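Local atomic coordinates of SAM-dependent methyltransferase (Thiobacillus denitrificans, PDB entry 5EPE), a protein that probably transfers methyl groups from S-adenosyl-L-methionine to an unidentified acceptor, and is seen here with the by-product S-adenosyl-L-homocysteine bound. Residues 70-73 / 74-78; 228-232 / 233-237; 18-22 / 23-27; 198-201 / 202-205; 120-123 / 124-128. All blocks are in the same frame, centred on the assembly; numbering follows the deposited sequence.

In the fold
Along the chain the order is contact 3, then 1, 5, 4 and 2. The framework is the class I methyltransferase fold, a seven-stranded sheet of order 3-2-1-4-5-7-6 with helices packed on it. Contact 3 begins helix 22-31 beside the cofactor, about 18 Å centre to centre from contact 1 on helix 69-82. Contact 5, on helix 119-127, lies about 35 Å centre to centre from contact 4, on the other side of the chain's centre. Contacts 4 and 2 sit on the successive helices 189-209 and 216-237 and touch through Trp200 and Tyr230; both also meet a second subunit. Contacts 1 and 3 thus hold cofactor-pocket residues, while contacts 2 and 4 share a subunit interface.

Contact 1 of 5, residues 70-73 / 74-78; sequences LFTE and QAKRR
The Arg77 guanidinium is folded back over its own helix, with Glu73 O 4.0 Å above its plane, close to the centre of one face. At its edge, in plane, sits a water that takes a hydrogen from Arg77 NH2 (2.9 Å) and gives one to Glu73 OE1 (2.8 Å). The bend that lays the group down is at chi3, -76°. Glu73 and Arg77 therefore meet through water, their closest charged atoms, OE1 and NH1, still 4.7 Å apart. One turn of the same helix carries a second flat group, the Gln74 amide, lodged between two side chains: its NE2 lies 3.8 Å from Leu70 CD1, and its OE1 comes obliquely to Phe71 CD1, also at 3.8 Å. Ring and amide planes are inclined by 31°. Both amide atoms are held from outside, OE1 by Ser47 OG and NE2 by Ser12 O, which fixes the flip of the amide. All this belongs to helix 69-82, the crossover between parallel strands 61-66 and 88-92 in a beta-alpha-beta unit of the Rossmann-like methyltransferase domain. Its start lies at the cofactor: the Phe71 ring touches S-adenosyl-L-homocysteine and stacks on His17. Towards strand 88-92 the Lys76 chain runs alongside Thr72, CE to CG2 4.0 Å, before its NZ reaches Phe90 O. Thr72 OG1 turns back along the helix to Ser68 O. Ordinary helical bonds link the two halves, Ala75 N to Phe71 O being 2.9 Å long.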
# COMPACT_ATOMS: atom_id res chain seq x y z
N LEU A 70 35.62 -29.64 23.98
CA LEU A 70 34.86 -29.11 25.13
C LEU A 70 33.45 -29.73 25.22
O LEU A 70 33.08 -30.30 26.25
CB LEU A 70 34.78 -27.57 25.08
CG LEU A 70 33.96 -26.94 26.24
CD1 LEU A 70 34.55 -27.31 27.60
CD2 LEU A 70 33.86 -25.43 26.08
N PHE A 71 32.70 -29.63 24.12
CA PHE A 71 31.30 -30.08 24.16
C PHE A 71 31.21 -31.61 24.33
O PHE A 71 30.33 -32.11 25.02
CB PHE A 71 30.50 -29.65 22.91
CG PHE A 71 30.48 -28.15 22.61
CD1 PHE A 71 30.75 -27.17 23.59
CD2 PHE A 71 30.14 -27.72 21.32
CE1 PHE A 71 30.74 -25.82 23.27
CE2 PHE A 71 30.11 -26.35 21.00
CZ PHE A 71 30.43 -25.41 21.99
N THR A 72 32.15 -32.35 23.75
CA THR A 72 32.26 -33.79 24.01
C THR A 72 32.47 -34.09 25.52
O THR A 72 31.79 -34.96 26.09
CB THR A 72 33.35 -34.47 23.16
OG1 THR A 72 33.00 -34.39 21.76
CG2 THR A 72 33.48 -35.94 23.53
N GLU A 73 33.37 -33.36 26.15
CA GLU A 73 33.61 -33.53 27.59
C GLU A 73 32.37 -33.21 28.41
O GLU A 73 32.05 -33.95 29.36
CB GLU A 73 34.77 -32.66 28.04
CG GLU A 73 36.10 -33.13 27.47
CD GLU A 73 37.24 -32.11 27.66
OE1 GLU A 73 36.98 -30.94 28.08
OE2 GLU A 73 38.41 -32.48 27.39
N GLN A 74 31.61 -32.19 27.99
CA GLN A 74 30.38 -31.82 28.67
C GLN A 74 29.35 -32.90 28.51
O GLN A 74 28.65 -33.24 29.47
CB GLN A 74 29.83 -30.48 28.14
CG GLN A 74 30.78 -29.29 28.48
CD GLN A 74 30.32 -27.96 27.94
OE1 GLN A 74 29.42 -27.88 27.06
NE2 GLN A 74 30.91 -26.88 28.48
N ALA A 75 29.28 -33.47 27.31
CA ALA A 75 28.30 -34.54 27.04
C ALA A 75 28.55 -35.75 27.96
O ALA A 75 27.63 -36.30 28.55
CB ALA A 75 28.39 -34.97 25.59
N LYS A 76 29.80 -36.11 28.07
CA LYS A 76 30.20 -37.23 28.97
C LYS A 76 29.89 -36.92 30.45
O LYS A 76 29.35 -37.77 31.17
CB LYS A 76 31.66 -37.51 28.78
CG LYS A 76 31.99 -38.16 27.44
CD LYS A 76 33.52 -38.21 27.31
CE LYS A 76 34.02 -38.92 26.07
NZ LYS A 76 33.46 -40.31 25.95
N ARG A 77 30.14 -35.70 30.90
CA ARG A 77 29.75 -35.32 32.27
C ARG A 77 28.24 -35.31 32.47
O ARG A 77 27.74 -35.68 33.54
CB ARG A 77 30.31 -33.95 32.64
CG ARG A 77 31.80 -33.93 32.82
CD ARG A 77 32.23 -32.71 33.61
NE ARG A 77 32.18 -31.50 32.76
CZ ARG A 77 33.20 -31.09 31.99
NH1 ARG A 77 34.35 -31.75 31.95
NH2 ARG A 77 33.08 -30.01 31.26
N ARG A 78 27.52 -34.89 31.42
CA ARG A 78 26.06 -34.86 31.46
C ARG A 78 25.46 -36.28 31.62
O ARG A 78 24.54 -36.49 32.43
CB ARG A 78 25.51 -34.17 30.20
CG ARG A 78 24.05 -33.77 30.28
CD ARG A 78 23.75 -32.77 31.39
NE ARG A 78 22.37 -32.33 31.24
CZ ARG A 78 21.53 -32.01 32.23
NH1 ARG A 78 21.92 -32.07 33.50
NH2 ARG A 78 20.27 -31.66 31.95
O HOH W 1 35.82 -29.68 30.32

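Contact 2 of 5, residues 228-232 / 233-237; sequences ERYAT and NTREY
Arg229 NH2 gives Thr234 OG1 an almost straight hydrogen bond, 2.8 Å long with an angle of 172° at the hydrogen, and the hydroxyl lies in the guanidinium plane. A water ties the pair a second time, sitting 2.7 Å from Arg229 NH1 and also bonded to Thr234 OG1. Arg229 O is gripped twice by Asn233: by its backbone N, and by ND2 (3.0 Å), which lies in the carbonyl plane and meets a lone pair of Arg229 O, though the bond is bent to 136° at the hydrogen. Next comes a pi-type turn in helix 216-237, where Arg235 N reaches five residues back to Tyr230 O at 2.9 Å. That wider turn brings Arg235 CB over one face of the Tyr230 ring, a CH-pi contact 4.2 Å from the centroid. Thr234 comes in roughly perpendicular to the same side chain, its CB 3.6 Å from CD1. With CG anti to the backbone N (chi1 165°), the Tyr230 ring swings forward along the helix to meet both. Trp192 of helix 189-209 packs against Tyr230 and Thr234 too. Asp193 OD1 binds both Tyr230 OH and Arg235 NE, so one carboxylate oxygen probably offsets the arginine's charge while anchoring the phenol end of the ring that Arg235 CB covers.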
# COMPACT_ATOMS: atom_id res chain seq x y z
N GLU A 228 20.70 -5.88 19.91
CA GLU A 228 19.93 -5.10 18.90
C GLU A 228 19.91 -5.76 17.58
O GLU A 228 18.84 -5.76 16.96
CB GLU A 228 20.49 -3.68 18.71
CG GLU A 228 20.15 -2.81 19.85
CD GLU A 228 21.14 -1.66 19.94
OE1 GLU A 228 21.87 -1.67 20.93
OE2 GLU A 228 21.16 -0.73 19.07
N ARG A 229 21.04 -6.33 17.17
CA ARG A 229 21.10 -7.09 15.92
C ARG A 229 20.09 -8.26 15.96
O ARG A 229 19.34 -8.47 14.99
CB ARG A 229 22.50 -7.70 15.66
CG ARG A 229 22.64 -8.40 14.28
CD ARG A 229 23.52 -9.68 14.10
NE ARG A 229 23.27 -10.72 15.09
CZ ARG A 229 22.24 -11.59 15.11
NH1 ARG A 229 22.11 -12.45 16.14
NH2 ARG A 229 21.33 -11.61 14.11
N TYR A 230 20.17 -9.05 17.02
CA TYR A 230 19.28 -10.19 17.23
C TYR A 230 17.79 -9.75 17.18
O TYR A 230 16.99 -10.35 16.48
CB TYR A 230 19.61 -10.90 18.57
CG TYR A 230 18.54 -11.82 19.00
CD1 TYR A 230 18.31 -12.99 18.31
CD2 TYR A 230 17.71 -11.49 20.08
CE1 TYR A 230 17.27 -13.81 18.64
CE2 TYR A 230 16.68 -12.33 20.45
CZ TYR A 230 16.47 -13.52 19.75
OH TYR A 230 15.43 -14.37 20.06
N ALA A 231 17.43 -8.71 17.93
CA ALA A 231 16.04 -8.27 18.00
C ALA A 231 15.52 -7.72 16.65
O ALA A 231 14.39 -7.93 16.29
CB ALA A 231 15.89 -7.22 19.08
N THR A 232 16.36 -6.99 15.94
CA THR A 232 16.00 -6.40 14.65
C THR A 232 15.87 -7.46 13.54
O THR A 232 14.96 -7.38 12.71
CB THR A 232 17.06 -5.33 14.25
OG1 THR A 232 17.11 -4.32 15.27
CG2 THR A 232 16.80 -4.67 12.87
N ASN A 233 16.77 -8.43 13.54
CA ASN A 233 16.91 -9.38 12.43
C ASN A 233 16.38 -10.78 12.83
O ASN A 233 15.26 -11.13 12.50
CB ASN A 233 18.38 -9.38 11.97
CG ASN A 233 18.81 -7.99 11.50
OD1 ASN A 233 18.30 -7.51 10.52
ND2 ASN A 233 19.63 -7.33 12.24
N THR A 234 17.09 -11.51 13.63
CA THR A 234 16.77 -12.88 13.87
C THR A 234 15.39 -13.05 14.47
O THR A 234 14.62 -13.94 14.03
CB THR A 234 17.83 -13.47 14.78
OG1 THR A 234 19.10 -13.22 14.16
CG2 THR A 234 17.66 -14.95 15.05
N ARG A 235 15.09 -12.30 15.55
CA ARG A 235 13.91 -12.63 16.36
C ARG A 235 12.62 -12.60 15.55
O ARG A 235 11.73 -13.40 15.76
CB ARG A 235 13.83 -11.71 17.58
CG ARG A 235 12.91 -12.22 18.65
CD ARG A 235 12.94 -11.34 19.89
NE ARG A 235 12.35 -12.05 21.01
CZ ARG A 235 11.05 -12.10 21.29
NH1 ARG A 235 10.19 -11.39 20.63
NH2 ARG A 235 10.60 -12.90 22.31
N GLU A 236 12.50 -11.67 14.63
CA GLU A 236 11.33 -11.51 13.81
C GLU A 236 11.33 -12.35 12.53
O GLU A 236 10.30 -12.79 12.11
CB GLU A 236 11.19 -10.01 13.47
CG GLU A 236 10.73 -9.17 14.72
CD GLU A 236 9.34 -9.61 15.18
OE1 GLU A 236 8.46 -9.76 14.30
OE2 GLU A 236 9.09 -9.91 16.38
N TYR A 237 12.49 -12.57 11.94
CA TYR A 237 12.59 -13.15 10.60
C TYR A 237 13.05 -14.60 10.52
O TYR A 237 12.68 -15.28 9.54
CB TYR A 237 13.55 -12.28 9.77
CG TYR A 237 12.99 -10.95 9.51
CD1 TYR A 237 12.01 -10.76 8.52
CD2 TYR A 237 13.42 -9.83 10.27
CE1 TYR A 237 11.46 -9.50 8.28
CE2 TYR A 237 12.86 -8.58 10.06
CZ TYR A 237 11.92 -8.42 9.06
OH TYR A 237 11.42 -7.18 8.82
O HOH W 2 20.92 -14.79 15.67

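Contact 3 of 5, residues 18-22 / 23-27. With SAH (S-adenosyl-L-homocysteine), chain B.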
# COMPACT_ATOMS: atom_id res chain seq x y z
N ASN A 18 21.29 -24.58 20.09
CA ASN A 18 20.35 -24.30 19.06
C ASN A 18 19.18 -23.60 19.74
O ASN A 18 19.04 -23.66 20.95
CB ASN A 18 19.84 -25.62 18.42
CG ASN A 18 20.64 -26.00 17.19
OD1 ASN A 18 20.84 -25.19 16.28
ND2 ASN A 18 21.06 -27.24 17.12
N PRO A 19 18.30 -22.99 18.96
CA PRO A 19 17.12 -22.27 19.55
C PRO A 19 15.97 -23.19 19.99
O PRO A 19 14.84 -23.12 19.51
CB PRO A 19 16.73 -21.31 18.43
CG PRO A 19 17.17 -22.00 17.16
CD PRO A 19 18.42 -22.74 17.50
N PHE A 20 16.26 -24.08 20.93
CA PHE A 20 15.31 -24.99 21.48
C PHE A 20 15.47 -24.91 23.00
O PHE A 20 16.55 -24.78 23.50
CB PHE A 20 15.63 -26.43 21.09
CG PHE A 20 14.63 -27.09 20.18
CD1 PHE A 20 13.86 -26.36 19.29
CD2 PHE A 20 14.51 -28.46 20.20
CE1 PHE A 20 12.97 -26.98 18.46
CE2 PHE A 20 13.59 -29.09 19.40
CZ PHE A 20 12.82 -28.33 18.53
N THR A 21 14.37 -24.89 23.71
CA THR A 21 14.39 -25.01 25.15
C THR A 21 14.46 -26.47 25.58
O THR A 21 14.24 -27.37 24.78
CB THR A 21 13.10 -24.43 25.72
OG1 THR A 21 11.94 -25.06 25.14
CG2 THR A 21 13.05 -22.94 25.51
N PRO A 22 14.72 -26.73 26.89
CA PRO A 22 14.52 -28.08 27.40
C PRO A 22 13.11 -28.61 27.15
O PRO A 22 12.92 -29.81 26.86
CB PRO A 22 14.77 -27.95 28.91
CG PRO A 22 15.71 -26.84 29.00
CD PRO A 22 15.36 -25.86 27.91
N GLU A 23 12.11 -27.73 27.22
CA GLU A 23 10.73 -28.17 27.06
C GLU A 23 10.50 -28.60 25.61
O GLU A 23 9.87 -29.61 25.33
CB GLU A 23 9.77 -27.07 27.50
CG GLU A 23 9.87 -26.63 28.99
CD GLU A 23 11.14 -25.81 29.46
OE1 GLU A 23 11.98 -25.29 28.71
OE2 GLU A 23 11.33 -25.67 30.69
N LYS A 24 11.06 -27.86 24.66
CA LYS A 24 10.99 -28.27 23.25
C LYS A 24 11.69 -29.57 22.93
O LYS A 24 11.19 -30.41 22.19
CB LYS A 24 11.48 -27.18 22.35
CG LYS A 24 10.39 -26.13 22.24
CD LYS A 24 10.69 -25.00 21.35
CE LYS A 24 9.62 -23.91 21.47
NZ LYS A 24 8.42 -24.31 20.73
N LEU A 25 12.87 -29.74 23.49
CA LEU A 25 13.59 -30.97 23.34
C LEU A 25 12.82 -32.20 23.90
O LEU A 25 12.82 -33.26 23.27
CB LEU A 25 14.95 -30.83 24.03
CG LEU A 25 16.03 -31.79 23.61
CD1 LEU A 25 16.36 -31.82 22.10
CD2 LEU A 25 17.29 -31.48 24.47
N ALA A 26 12.15 -32.04 25.04
CA ALA A 26 11.35 -33.12 25.60
C ALA A 26 10.09 -33.35 24.73
O ALA A 26 9.66 -34.46 24.54
CB ALA A 26 10.95 -32.82 27.04
N THR A 27 9.49 -32.28 24.23
CA THR A 27 8.34 -32.42 23.35
C THR A 27 8.71 -33.26 22.13
O THR A 27 7.93 -34.12 21.67
CB THR A 27 7.83 -31.02 22.96
OG1 THR A 27 7.35 -30.44 24.17
CG2 THR A 27 6.76 -31.06 21.90
N SAH B . 23.01 -30.83 17.89
CA SAH B . 23.67 -30.03 18.99
CB SAH B . 24.75 -29.13 18.42
CG SAH B . 24.33 -28.09 17.36
SD SAH B . 25.57 -26.86 17.07
C SAH B . 22.68 -29.21 19.80
O SAH B . 21.57 -28.93 19.31
OXT SAH B . 22.96 -28.81 20.95
C5' SAH B . 26.63 -27.52 15.74
C4' SAH B . 27.56 -28.60 16.29
O4' SAH B . 28.27 -29.23 15.21
C3' SAH B . 28.63 -28.08 17.28
O3' SAH B . 28.50 -28.83 18.50
C2' SAH B . 29.97 -28.35 16.60
O2' SAH B . 30.98 -28.78 17.51
C1' SAH B . 29.61 -29.49 15.69
N9 SAH B . 30.41 -29.75 14.48
C8 SAH B . 30.84 -28.84 13.56
N7 SAH B . 31.46 -29.43 12.57
C5 SAH B . 31.43 -30.79 12.88
C6 SAH B . 31.93 -31.95 12.22
N6 SAH B . 32.60 -31.84 11.05
N1 SAH B . 31.72 -33.17 12.77
C2 SAH B . 31.06 -33.24 13.95
N3 SAH B . 30.56 -32.21 14.66
C4 SAH B . 30.77 -30.99 14.05
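Lys24 CB rests almost exactly over the middle of the Phe20 ring, a CH-pi contact 3.8 Å from the centroid and only 9° off the ring normal. It is the aliphatic root of the lysine that meets the face, the lysine running athwart the phenylalanine; its NZ goes on to Leu186 O. Leu25 CD1 comes up to the same ring at CD2, 4.3 Å away. Between these residues Thr21 is the N-cap of helix 22-31: OG1 accepts from Lys24 N at 3.0 Å, with an angle of 161° at the hydrogen. A chi1 of 56° puts that oxygen between the backbone N and the carbonyl carbon, facing the first turn. Glu23, bent at chi2, curls its carboxylate back so that OE1 lies 3.3 Å from Thr21 CB. Thr21 N is buried without a partner in the model. The loop ahead of the helix leaves the cofactor pocket of this Rossmann-like methyltransferase through an inverse gamma turn centred on Pro19. Just before that turn, Asn18 ND2 donates to the carboxylate O of S-adenosyl-L-homocysteine at 2.8 Å, and also bonds Val110 O. On the loop's flank Trp240 meets the Phe20 ring edge-to-face.

Contact 4 of 5, residues 198-201 / 202-205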
# COMPACT_ATOMS: atom_id res chain seq x y z
N ALA A 198 21.55 -16.14 26.26
CA ALA A 198 22.49 -16.81 27.16
C ALA A 198 23.91 -16.56 26.75
O ALA A 198 24.80 -16.62 27.60
CB ALA A 198 22.22 -18.33 27.20
N LYS A 199 24.16 -16.35 25.45
CA LYS A 199 25.52 -16.04 25.01
C LYS A 199 26.01 -14.73 25.59
O LYS A 199 27.19 -14.59 25.85
CB LYS A 199 25.59 -15.93 23.49
CG LYS A 199 25.20 -17.19 22.74
CD LYS A 199 25.21 -16.90 21.24
CE LYS A 199 24.73 -18.09 20.43
NZ LYS A 199 24.75 -17.66 19.01
N TRP A 200 25.10 -13.78 25.84
CA TRP A 200 25.53 -12.47 26.28
C TRP A 200 26.09 -12.53 27.70
O TRP A 200 27.14 -11.94 27.97
CB TRP A 200 24.39 -11.43 26.17
CG TRP A 200 23.67 -11.48 24.87
CD1 TRP A 200 24.15 -11.85 23.65
CD2 TRP A 200 22.31 -11.10 24.67
NE1 TRP A 200 23.15 -11.79 22.70
CE2 TRP A 200 22.01 -11.33 23.31
CE3 TRP A 200 21.32 -10.60 25.52
CZ2 TRP A 200 20.76 -11.10 22.79
CZ3 TRP A 200 20.07 -10.34 24.99
CH2 TRP A 200 19.81 -10.59 23.63
N LEU A 201 25.43 -13.27 28.59
CA LEU A 201 25.92 -13.38 29.97
C LEU A 201 27.27 -14.12 29.98
O LEU A 201 28.20 -13.73 30.67
CB LEU A 201 24.87 -14.10 30.83
CG LEU A 201 25.25 -14.28 32.31
CD1 LEU A 201 25.53 -12.94 32.94
CD2 LEU A 201 24.18 -15.05 33.09
N THR A 202 27.34 -15.21 29.21
CA THR A 202 28.56 -15.96 29.08
C THR A 202 29.74 -15.05 28.61
O THR A 202 30.83 -15.09 29.18
CB THR A 202 28.39 -17.17 28.16
OG1 THR A 202 27.36 -18.01 28.71
CG2 THR A 202 29.75 -18.01 28.06
N MSE A 203 29.51 -14.30 27.55
CA MSE A 203 30.50 -13.40 27.01
C MSE A 203 30.94 -12.35 27.97
O MSE A 203 32.13 -12.06 28.07
CB MSE A 203 30.03 -12.74 25.73
CG MSE A 203 30.10 -13.65 24.53
SE MSE A 203 29.47 -12.59 22.92
CE MSE A 203 27.67 -12.82 23.30
N ARG A 204 30.00 -11.76 28.70
CA ARG A 204 30.37 -10.71 29.64
C ARG A 204 31.22 -11.22 30.79
O ARG A 204 32.23 -10.57 31.17
CB ARG A 204 29.13 -10.01 30.24
CG ARG A 204 29.43 -8.91 31.28
CD ARG A 204 30.35 -7.82 30.69
NE ARG A 204 30.82 -6.98 31.76
CZ ARG A 204 30.26 -5.85 32.19
NH1 ARG A 204 29.20 -5.29 31.62
NH2 ARG A 204 30.82 -5.25 33.21
N ARG A 205 30.81 -12.35 31.37
CA ARG A 205 31.59 -12.99 32.43
C ARG A 205 32.97 -13.42 31.93
O ARG A 205 33.95 -13.32 32.64
CB ARG A 205 30.83 -14.17 32.99
CG ARG A 205 29.68 -13.72 33.88
CD ARG A 205 28.84 -14.87 34.38
NE ARG A 205 27.87 -14.35 35.32
CZ ARG A 205 27.02 -15.09 36.01
NH1 ARG A 205 27.04 -16.39 35.87
NH2 ARG A 205 26.16 -14.51 36.85
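Residues 198-205 form a continuous alpha-helical stretch, with Met203 N to Lys199 O at 2.9 Å and the next two bonds, from Arg204 N to Trp200 O and Arg205 N to Leu201 O, close to it at 3.0 Å, while the first, Thr202 N to Ala198 O, is weak at 3.3 Å. It belongs to helix 189-209, which, with helix 216-237, forms the chain's connection from strand 179-186 to its antiparallel neighbour 238-247 in the methyltransferase sheet. On one flank Met203, present as selenomethionine, doubles back through chi3 (-81°). Its terminal CE ends at the edge of the Trp200 indole, in the ring plane and 3.7 Å from CD1. The same methyl is as near to Lys199 CB and nearer still to Lys199 O, 3.1 Å away, so the selenomethionine folds tightly back on the preceding turn. On another flank Leu201 presses its branched end against Arg205, CD1 3.6 Å from NE, and CD2 lies over the middle of one guanidinium face. Arg205 was modelled in two conformers, and this packing describes one of them. Arg33 of a second subunit binds both Ala198 O and Thr202 OG1, taking up polar atoms from the turn with the weak bond. Arg204 points elsewhere, forming salt bridges to Asp208 and to Asp180 of that second subunit. Across to helix 216-237, Trp200 CZ2 packs 4.1 Å from Tyr230 CD2.

Contact 5 of 5, residues 120-123 / 124-128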
# COMPACT_ATOMS: atom_id res chain seq x y z
N ALA A 120 20.37 -31.97 1.77
CA ALA A 120 20.21 -33.17 0.97
C ALA A 120 21.33 -34.13 1.16
O ALA A 120 21.10 -35.35 1.29
CB ALA A 120 20.09 -32.83 -0.49
N GLY A 121 22.56 -33.61 1.20
CA GLY A 121 23.71 -34.48 1.40
C GLY A 121 23.66 -35.19 2.75
O GLY A 121 24.00 -36.40 2.89
N THR A 122 23.26 -34.43 3.77
CA THR A 122 23.19 -34.97 5.12
C THR A 122 22.11 -36.03 5.24
O THR A 122 22.32 -37.06 5.87
CB THR A 122 23.00 -33.85 6.13
OG1 THR A 122 24.14 -32.98 6.08
CG2 THR A 122 22.92 -34.40 7.55
N ILE A 123 20.93 -35.78 4.66
CA ILE A 123 19.89 -36.79 4.62
C ILE A 123 20.42 -38.08 3.98
O ILE A 123 20.20 -39.17 4.48
CB ILE A 123 18.61 -36.27 3.87
CG1 ILE A 123 17.90 -35.20 4.71
CG2 ILE A 123 17.67 -37.43 3.57
CD1 ILE A 123 16.81 -34.38 3.98
N THR A 124 21.11 -37.95 2.85
CA THR A 124 21.66 -39.12 2.17
C THR A 124 22.66 -39.85 3.06
O THR A 124 22.63 -41.10 3.10
CB THR A 124 22.32 -38.74 0.85
OG1 THR A 124 21.31 -38.10 0.09
CG2 THR A 124 22.86 -39.91 0.10
N LEU A 125 23.49 -39.11 3.80
CA LEU A 125 24.43 -39.74 4.71
C LEU A 125 23.72 -40.52 5.85
O LEU A 125 24.07 -41.68 6.14
CB LEU A 125 25.38 -38.73 5.32
CG LEU A 125 26.40 -39.22 6.36
CD1 LEU A 125 27.41 -40.17 5.75
CD2 LEU A 125 27.10 -38.03 6.95
N LEU A 126 22.79 -39.86 6.52
CA LEU A 126 22.05 -40.42 7.66
C LEU A 126 21.28 -41.67 7.23
O LEU A 126 21.21 -42.66 7.97
CB LEU A 126 21.10 -39.34 8.27
CG LEU A 126 21.80 -38.16 8.97
CD1 LEU A 126 20.77 -37.13 9.36
CD2 LEU A 126 22.53 -38.64 10.21
N ALA A 127 20.69 -41.61 6.05
CA ALA A 127 19.99 -42.77 5.45
C ALA A 127 20.83 -44.05 5.40
O ALA A 127 20.29 -45.15 5.50
CB ALA A 127 19.50 -42.41 4.06
N GLN A 128 22.15 -43.92 5.26
CA GLN A 128 23.02 -45.08 5.24
C GLN A 128 23.09 -45.81 6.57
O GLN A 128 23.49 -46.99 6.59
CB GLN A 128 24.42 -44.69 4.80
CG GLN A 128 24.42 -44.17 3.38
CD GLN A 128 25.81 -43.94 2.90
OE1 GLN A 128 26.21 -42.83 2.64
NE2 GLN A 128 26.57 -44.97 2.83
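Thr122 and Leu126, one helical turn apart, run alongside each other in the same direction: CG2 of the threonine comes within 3.9 Å of Leu126 CD1. Leu126 CG also passes 3.3 Å from Thr122 O, the carbonyl that takes the nearly straight bond from Leu126 N (2.9 Å, 171° at the hydrogen). It is CG2, anti to the backbone N, that Thr122 offers to the leucine; chi1 of -63° leaves OG1 beside its own N, where it bonds Gly118 O. Round the helix, Thr124 N donates to Ala120 O at 3.0 Å. Thr124 OG1 is just as close to that oxygen, though its single proton has another acceptor within reach. Next come Ala127 N to Ile123 O and Leu125 N to Gly121 O, both 2.9 Å. Further out, Leu126 is set among Leu43, Ala107, Cys109, Ile136 and Met138 on three neighbouring strands. Leu125 packs on Leu43 and Val99, and Thr122 reaches Cys109 and Met138. The methyl and leucine branches thus form the greasy side of helix 119-127, the beta-alpha-beta crossover that joins parallel strands 104-110 and 134-143 in the Rossmann-like fold of class I methyltransferases.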